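Local atomic coordinates of putative DNA-binding protein (Bacteroides fragilis, PDB entry 3BS3), a protein that probably binds DNA as a member of the XRE family of helix-turn-helix proteins, although its own function has not been established. Residues R27-Q32 and V56-L61; N13-V18 and R42-K47. One frame throughout, in Å; residues are numbered along the deposited sequence. Where two conformers were deposited one is given.

The segments of the two contacts alternate along this chain, whose regular structure is all helix: 13-18 comes first, then 27-32, 42-47 and finally 56-61. Contact 1 packs helix 26-33 against helix 52-62, and contact 2 sets the start of helix 15-21 beside the end of helix 37-44, so together they involve all four helices of the compact domain. Their centres lie about 12 Å apart, on opposite sides of the chain's centre, and they meet in the hydrophobic interior, where L29 and V58 of contact 1 touch I15 and W43 of contact 2. The helix-turn-helix pair, 26-33 and 37-44, thus packs against the helices that precede and follow it.

Contact 1: R27-Q32 and V56-L61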
loop_
_atom_site.group_PDB
_atom_site.type_symbol
_atom_site.label_atom_id
_atom_site.label_comp_id
_atom_site.label_asym_id
_atom_site.label_seq_id
_atom_site.Cartn_x
_atom_site.Cartn_y
_atom_site.Cartn_z
ATOM N N ARG A 27 -17.525 3.971 -9.435
ATOM C CA ARG A 27 -17.502 3.699 -10.876
ATOM C C ARG A 27 -16.501 4.599 -11.591
ATOM O O ARG A 27 -15.716 4.138 -12.416
ATOM C CB ARG A 27 -18.892 3.895 -11.499
ATOM C CG ARG A 27 -18.908 3.669 -13.011
ATOM C CD ARG A 27 -19.611 4.801 -13.734
ATOM N NE ARG A 27 -21.039 4.551 -13.925
ATOM C CZ ARG A 27 -21.923 5.472 -14.308
ATOM N NH1 ARG A 27 -23.196 5.141 -14.456
ATOM N NH2 ARG A 27 -21.542 6.723 -14.530
ATOM N N TRP A 28 -16.534 5.890 -11.259
ATOM C CA TRP A 28 -15.634 6.840 -11.880
ATOM C C TRP A 28 -14.184 6.456 -11.596
ATOM O O TRP A 28 -13.340 6.417 -12.498
ATOM C CB TRP A 28 -15.941 8.257 -11.375
ATOM C CG TRP A 28 -15.002 9.267 -11.959
ATOM C CD1 TRP A 28 -15.119 9.887 -13.180
ATOM C CD2 TRP A 28 -13.777 9.724 -11.392
ATOM N NE1 TRP A 28 -14.048 10.716 -13.389
ATOM C CE2 TRP A 28 -13.214 10.648 -12.310
ATOM C CE3 TRP A 28 -13.112 9.472 -10.182
ATOM C CZ2 TRP A 28 -12.011 11.311 -12.066
ATOM C CZ3 TRP A 28 -11.897 10.143 -9.933
ATOM C CH2 TRP A 28 -11.367 11.043 -10.881
ATOM N N LEU A 29 -13.906 6.137 -10.338
ATOM C CA LEU A 29 -12.526 5.838 -9.956
ATOM C C LEU A 29 -12.038 4.572 -10.668
ATOM O O LEU A 29 -10.931 4.533 -11.191
ATOM C CB LEU A 29 -12.401 5.707 -8.438
ATOM C CG LEU A 29 -10.975 5.427 -7.941
ATOM C CD1 LEU A 29 -9.997 6.543 -8.359
ATOM C CD2 LEU A 29 -10.964 5.214 -6.407
ATOM N N ALA A 30 -12.885 3.549 -10.691
ATOM C CA ALA A 30 -12.562 2.292 -11.364
ATOM C C ALA A 30 -12.258 2.549 -12.827
ATOM O O ALA A 30 -11.264 2.039 -13.340
ATOM C CB ALA A 30 -13.707 1.290 -11.213
ATOM N N GLU A 31 -13.100 3.346 -13.495
ATOM C CA GLU A 31 -12.889 3.663 -14.911
ATOM C C GLU A 31 -11.560 4.391 -15.136
ATOM O O GLU A 31 -10.809 4.050 -16.051
ATOM C CB GLU A 31 -14.087 4.440 -15.492
ATOM C CG GLU A 31 -15.311 3.533 -15.677
ATOM C CD GLU A 31 -16.599 4.231 -16.141
ATOM O OE1 GLU A 31 -16.680 5.480 -16.149
ATOM O OE2 GLU A 31 -17.550 3.492 -16.465
ATOM N N GLN A 32 -11.260 5.372 -14.286
ATOM C CA GLN A 32 -9.992 6.103 -14.397
ATOM C C GLN A 32 -8.765 5.223 -14.175
ATOM O O GLN A 32 -7.707 5.461 -14.756
ATOM C CB GLN A 32 -9.963 7.280 -13.424
ATOM C CG GLN A 32 -10.970 8.335 -13.773
ATOM C CD GLN A 32 -10.665 8.977 -15.112
ATOM O OE1 GLN A 32 -9.550 9.463 -15.343
ATOM N NE2 GLN A 32 -11.634 8.969 -15.996
ATOM N N VAL A 56 -1.011 6.135 -4.758
ATOM C CA VAL A 56 -0.518 7.376 -5.372
ATOM C C VAL A 56 -1.379 7.787 -6.580
ATOM O O VAL A 56 -1.711 8.988 -6.729
ATOM C CB VAL A 56 0.980 7.292 -5.775
ATOM C CG1 VAL A 56 1.402 8.507 -6.619
ATOM C CG2 VAL A 56 1.837 7.198 -4.520
ATOM N N LYS A 57 -1.734 6.829 -7.441
ATOM C CA LYS A 57 -2.581 7.161 -8.601
ATOM C C LYS A 57 -3.969 7.615 -8.143
ATOM O O LYS A 57 -4.518 8.592 -8.683
ATOM C CB LYS A 57 -2.687 5.991 -9.592
ATOM C CG LYS A 57 -2.591 6.386 -11.087
ATOM C CD LYS A 57 -3.631 7.397 -11.548
ATOM C CE LYS A 57 -3.747 7.469 -13.075
ATOM N NZ LYS A 57 -4.528 6.326 -13.647
ATOM N N VAL A 58 -4.543 6.941 -7.148
ATOM C CA VAL A 58 -5.845 7.375 -6.629
ATOM C C VAL A 58 -5.768 8.816 -6.118
ATOM O O VAL A 58 -6.670 9.642 -6.357
ATOM C CB VAL A 58 -6.317 6.459 -5.489
ATOM C CG1 VAL A 58 -7.620 6.989 -4.855
ATOM C CG2 VAL A 58 -6.546 5.002 -5.971
ATOM N N ALA A 59 -4.698 9.107 -5.393
ATOM C CA ALA A 59 -4.504 10.454 -4.817
ATOM C C ALA A 59 -4.396 11.509 -5.935
ATOM O O ALA A 59 -4.988 12.601 -5.837
ATOM C CB ALA A 59 -3.278 10.461 -3.918
ATOM N N GLU A 60 -3.663 11.175 -6.991
ATOM C CA GLU A 60 -3.513 12.087 -8.132
ATOM C C GLU A 60 -4.886 12.377 -8.731
ATOM O O GLU A 60 -5.235 13.549 -8.994
ATOM C CB GLU A 60 -2.565 11.503 -9.183
ATOM C CG GLU A 60 -1.113 11.564 -8.750
ATOM C CD GLU A 60 -0.168 10.715 -9.592
ATOM O OE1 GLU A 60 -0.619 9.953 -10.481
ATOM O OE2 GLU A 60 1.050 10.809 -9.343
ATOM N N LEU A 61 -5.674 11.321 -8.915
ATOM C CA LEU A 61 -7.021 11.438 -9.509
ATOM C C LEU A 61 -7.992 12.245 -8.642
ATOM O O LEU A 61 -8.857 12.951 -9.181
ATOM C CB LEU A 61 -7.610 10.050 -9.780
ATOM C CG LEU A 61 -6.968 9.264 -10.919
ATOM C CD1 LEU A 61 -7.469 7.849 -10.927
ATOM C CD2 LEU A 61 -7.267 9.943 -12.272
HETATM O O HOH W 1 -6.305 7.823 -15.253
#
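L61 packs against W28, L29 and Q32 where helix 26-33, the first helix of the helix-turn-helix unit in this XRE-type fold, crosses helix 52-62. The short axes approach to 10.9 Å at an angle of 118° between their directions, and the contact is made mostly by side chains, with L61 O and Q32 O as the backbone share.

The apolar part centres on L61, whose side chain starts toward helix 26-33. Its CD1 touches CB of Q32 at 3.6 Å and CD1 of L29 at 3.8 Å, while CD2 lies near OE1 of Q32. Deeper in the domain, L29 sends its other methyl across V58 at about a right angle, with CD2 4.1 Å from V58 CG1. I40 of helix 37-44 also touches L29, and W43 touches V58, which ties this interface to the domain core.

The aromatic part comes from W28. With CG anti to the backbone N (chi1 178°), the indole is carried toward helix 52-62 and its six-membered ring meets the last turn of 56-61. CH2 is 4.0 Å from L61 CB, and the carbonyl oxygen of L61 lies at the ring edge, near its plane. One face of the indole carries CG of Q32, offset toward the rim, and R24 makes a cation-pi contact with W28.

The polar part is solvent-mediated, at the exposed margin. In one of its two deposited conformers, K57 bends at chi2 and chi4 to bring its amino group toward the end of 27-32; there one water donates to Q32 O at 2.8 Å and accepts from K57 NZ, also at 2.8 Å.

Contact 2: N13-V18 and R42-K47; sequences NRIKVV and RWCSNK
K16 and C44 bring their CA atoms within 4.6 Å where the first turn of helix 15-21 passes the end of helix 37-44, which closes in a Schellman motif with N46 at positive phi.

The carboxamide of N46 grips the backbone of N13 at two points. N13 N donates to N46 OD1 over 2.9 Å, on a lone pair in the carbonyl plane. That bond is almost straight, at 178°. N46 ND2 returns a bond to N13 O at 3.1 Å. N13 answers with its own amide, turned 32° from that of N46. Its chi1 of 77° places CG between the backbone N and the carbonyl carbon. From there ND2 is directed to W43 O, at 2.9 Å. OD1 accepts from I15 N at 2.9 Å, closing an Asx turn at the start of the helix. W43 O is thus held twice, since N46 N of the Schellman turn reaches it from the opposite face of its plane. Q49 bonds to both N13 ND2 and N46 OD1 and joins the two amides. A water accepts from K16 N and lies within donating distance of N13 OD1 and C44 O.

Ordinary apolar packing accompanies this network: I15 CG2 meets C44 SG at 3.9 Å, and I15 CD1 approaches the W43 indole obliquely. Separately, the CB methylene of K16 rests against the backbone oxygen of C44, 3.6 Å from CB to O.

Beyond the contact, W43 reaches M33 of helix 26-33 and M54 of helix 52-62, and I15 touches L55 of the latter helix.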
loop_
_atom_site.group_PDB
_atom_site.type_symbol
_atom_site.label_atom_id
_atom_site.label_comp_id
_atom_site.label_asym_id
_atom_site.label_seq_id
_atom_site.Cartn_x
_atom_site.Cartn_y
_atom_site.Cartn_z
ATOM N N ASN A 13 -7.294 2.303 4.631
ATOM C CA ASN A 13 -7.339 3.419 3.724
ATOM C C ASN A 13 -8.576 4.283 3.954
ATOM O O ASN A 13 -9.535 3.834 4.562
ATOM C CB ASN A 13 -7.243 2.934 2.271
ATOM C CG ASN A 13 -8.552 2.349 1.757
ATOM O OD1 ASN A 13 -9.508 3.086 1.503
ATOM N ND2 ASN A 13 -8.585 1.022 1.571
ATOM N N ARG A 14 -8.519 5.499 3.435
ATOM C CA ARG A 14 -9.610 6.478 3.571
ATOM C C ARG A 14 -10.274 6.772 2.247
ATOM O O ARG A 14 -10.909 7.826 2.079
ATOM C CB ARG A 14 -9.072 7.789 4.181
ATOM C CG ARG A 14 -8.399 7.628 5.500
ATOM C CD ARG A 14 -8.028 8.974 6.101
ATOM N NE ARG A 14 -9.217 9.780 6.421
ATOM C CZ ARG A 14 -9.561 10.905 5.786
ATOM N NH1 ARG A 14 -8.843 11.357 4.760
ATOM N NH2 ARG A 14 -10.643 11.583 6.166
ATOM N N ILE A 15 -10.143 5.858 1.282
ATOM C CA ILE A 15 -10.649 6.152 -0.056
ATOM C C ILE A 15 -12.147 6.444 -0.052
ATOM O O ILE A 15 -12.614 7.335 -0.751
ATOM C CB ILE A 15 -10.276 5.019 -1.067
ATOM C CG1 ILE A 15 -8.749 5.011 -1.229
ATOM C CG2 ILE A 15 -10.967 5.254 -2.401
ATOM C CD1 ILE A 15 -8.241 3.736 -1.932
ATOM N N LYS A 16 -12.929 5.724 0.753
ATOM C CA LYS A 16 -14.373 5.956 0.736
ATOM C C LYS A 16 -14.708 7.384 1.184
ATOM O O LYS A 16 -15.557 8.043 0.575
ATOM C CB LYS A 16 -15.077 4.938 1.626
ATOM C CG LYS A 16 -16.609 4.922 1.471
ATOM C CD LYS A 16 -17.227 3.961 2.480
ATOM C CE LYS A 16 -17.039 4.472 3.911
ATOM N NZ LYS A 16 -18.039 5.529 4.322
ATOM N N VAL A 17 -14.034 7.859 2.233
ATOM C CA VAL A 17 -14.332 9.192 2.765
ATOM C C VAL A 17 -13.908 10.246 1.749
ATOM O O VAL A 17 -14.659 11.192 1.462
ATOM C CB VAL A 17 -13.628 9.435 4.114
ATOM C CG1 VAL A 17 -13.779 10.903 4.544
ATOM C CG2 VAL A 17 -14.237 8.497 5.163
ATOM N N VAL A 18 -12.711 10.084 1.209
ATOM C CA VAL A 18 -12.192 11.087 0.265
ATOM C C VAL A 18 -13.019 11.117 -1.032
ATOM O O VAL A 18 -13.276 12.196 -1.569
ATOM C CB VAL A 18 -10.685 10.960 0.031
ATOM C CG1 VAL A 18 -10.222 12.010 -1.011
ATOM C CG2 VAL A 18 -9.925 11.125 1.367
ATOM N N ARG A 42 -14.118 -2.878 -2.819
ATOM C CA ARG A 42 -13.432 -3.623 -1.760
ATOM C C ARG A 42 -12.363 -2.767 -1.069
ATOM O O ARG A 42 -12.160 -2.880 0.141
ATOM C CB ARG A 42 -12.842 -4.915 -2.298
ATOM C CG ARG A 42 -13.937 -5.981 -2.562
ATOM C CD ARG A 42 -13.359 -7.215 -3.191
ATOM N NE ARG A 42 -12.400 -7.885 -2.313
ATOM C CZ ARG A 42 -12.719 -8.704 -1.309
ATOM N NH1 ARG A 42 -13.982 -8.980 -1.018
ATOM N NH2 ARG A 42 -11.756 -9.256 -0.584
ATOM N N TRP A 43 -11.688 -1.917 -1.824
ATOM C CA TRP A 43 -10.810 -0.936 -1.180
ATOM C C TRP A 43 -11.649 -0.006 -0.298
ATOM O O TRP A 43 -11.271 0.291 0.848
ATOM C CB TRP A 43 -10.069 -0.073 -2.205
ATOM C CG TRP A 43 -9.110 -0.812 -3.067
ATOM C CD1 TRP A 43 -8.715 -2.112 -2.929
ATOM C CD2 TRP A 43 -8.417 -0.295 -4.195
ATOM N NE1 TRP A 43 -7.815 -2.445 -3.918
ATOM C CE2 TRP A 43 -7.617 -1.343 -4.709
ATOM C CE3 TRP A 43 -8.390 0.961 -4.825
ATOM C CZ2 TRP A 43 -6.798 -1.185 -5.839
ATOM C CZ3 TRP A 43 -7.564 1.126 -5.955
ATOM C CH2 TRP A 43 -6.790 0.047 -6.446
ATOM N N CYS A 44 -12.797 0.448 -0.818
ATOM C CA CYS A 44 -13.604 1.444 -0.078
ATOM C C CYS A 44 -14.079 0.878 1.256
ATOM O O CYS A 44 -14.105 1.584 2.283
ATOM C CB CYS A 44 -14.797 1.919 -0.898
ATOM S SG CYS A 44 -14.229 3.097 -2.070
ATOM N N SER A 45 -14.480 -0.396 1.244
ATOM C CA SER A 45 -14.950 -1.053 2.451
ATOM C C SER A 45 -13.800 -1.585 3.314
ATOM O O SER A 45 -14.026 -2.185 4.360
ATOM C CB SER A 45 -15.884 -2.200 2.075
ATOM O OG SER A 45 -15.153 -3.209 1.407
ATOM N N ASN A 46 -12.567 -1.372 2.855
ATOM C CA ASN A 46 -11.371 -1.894 3.542
ATOM C C ASN A 46 -11.339 -3.422 3.676
ATOM O O ASN A 46 -10.747 -3.976 4.632
ATOM C CB ASN A 46 -11.144 -1.205 4.904
ATOM C CG ASN A 46 -10.435 0.125 4.751
ATOM O OD1 ASN A 46 -9.237 0.171 4.476
ATOM N ND2 ASN A 46 -11.177 1.213 4.918
ATOM N N LYS A 47 -12.012 -4.105 2.737
ATOM C CA LYS A 47 -11.951 -5.564 2.615
ATOM C C LYS A 47 -10.675 -6.020 1.915
ATOM O O LYS A 47 -10.214 -7.147 2.124
ATOM C CB LYS A 47 -13.165 -6.105 1.853
ATOM C CG LYS A 47 -14.493 -5.853 2.531
ATOM C CD LYS A 47 -15.602 -6.660 1.876
ATOM C CE LYS A 47 -16.969 -6.095 2.233
ATOM N NZ LYS A 47 -18.049 -7.064 1.893
HETATM O O HOH W 2 -12.096 3.484 2.473
#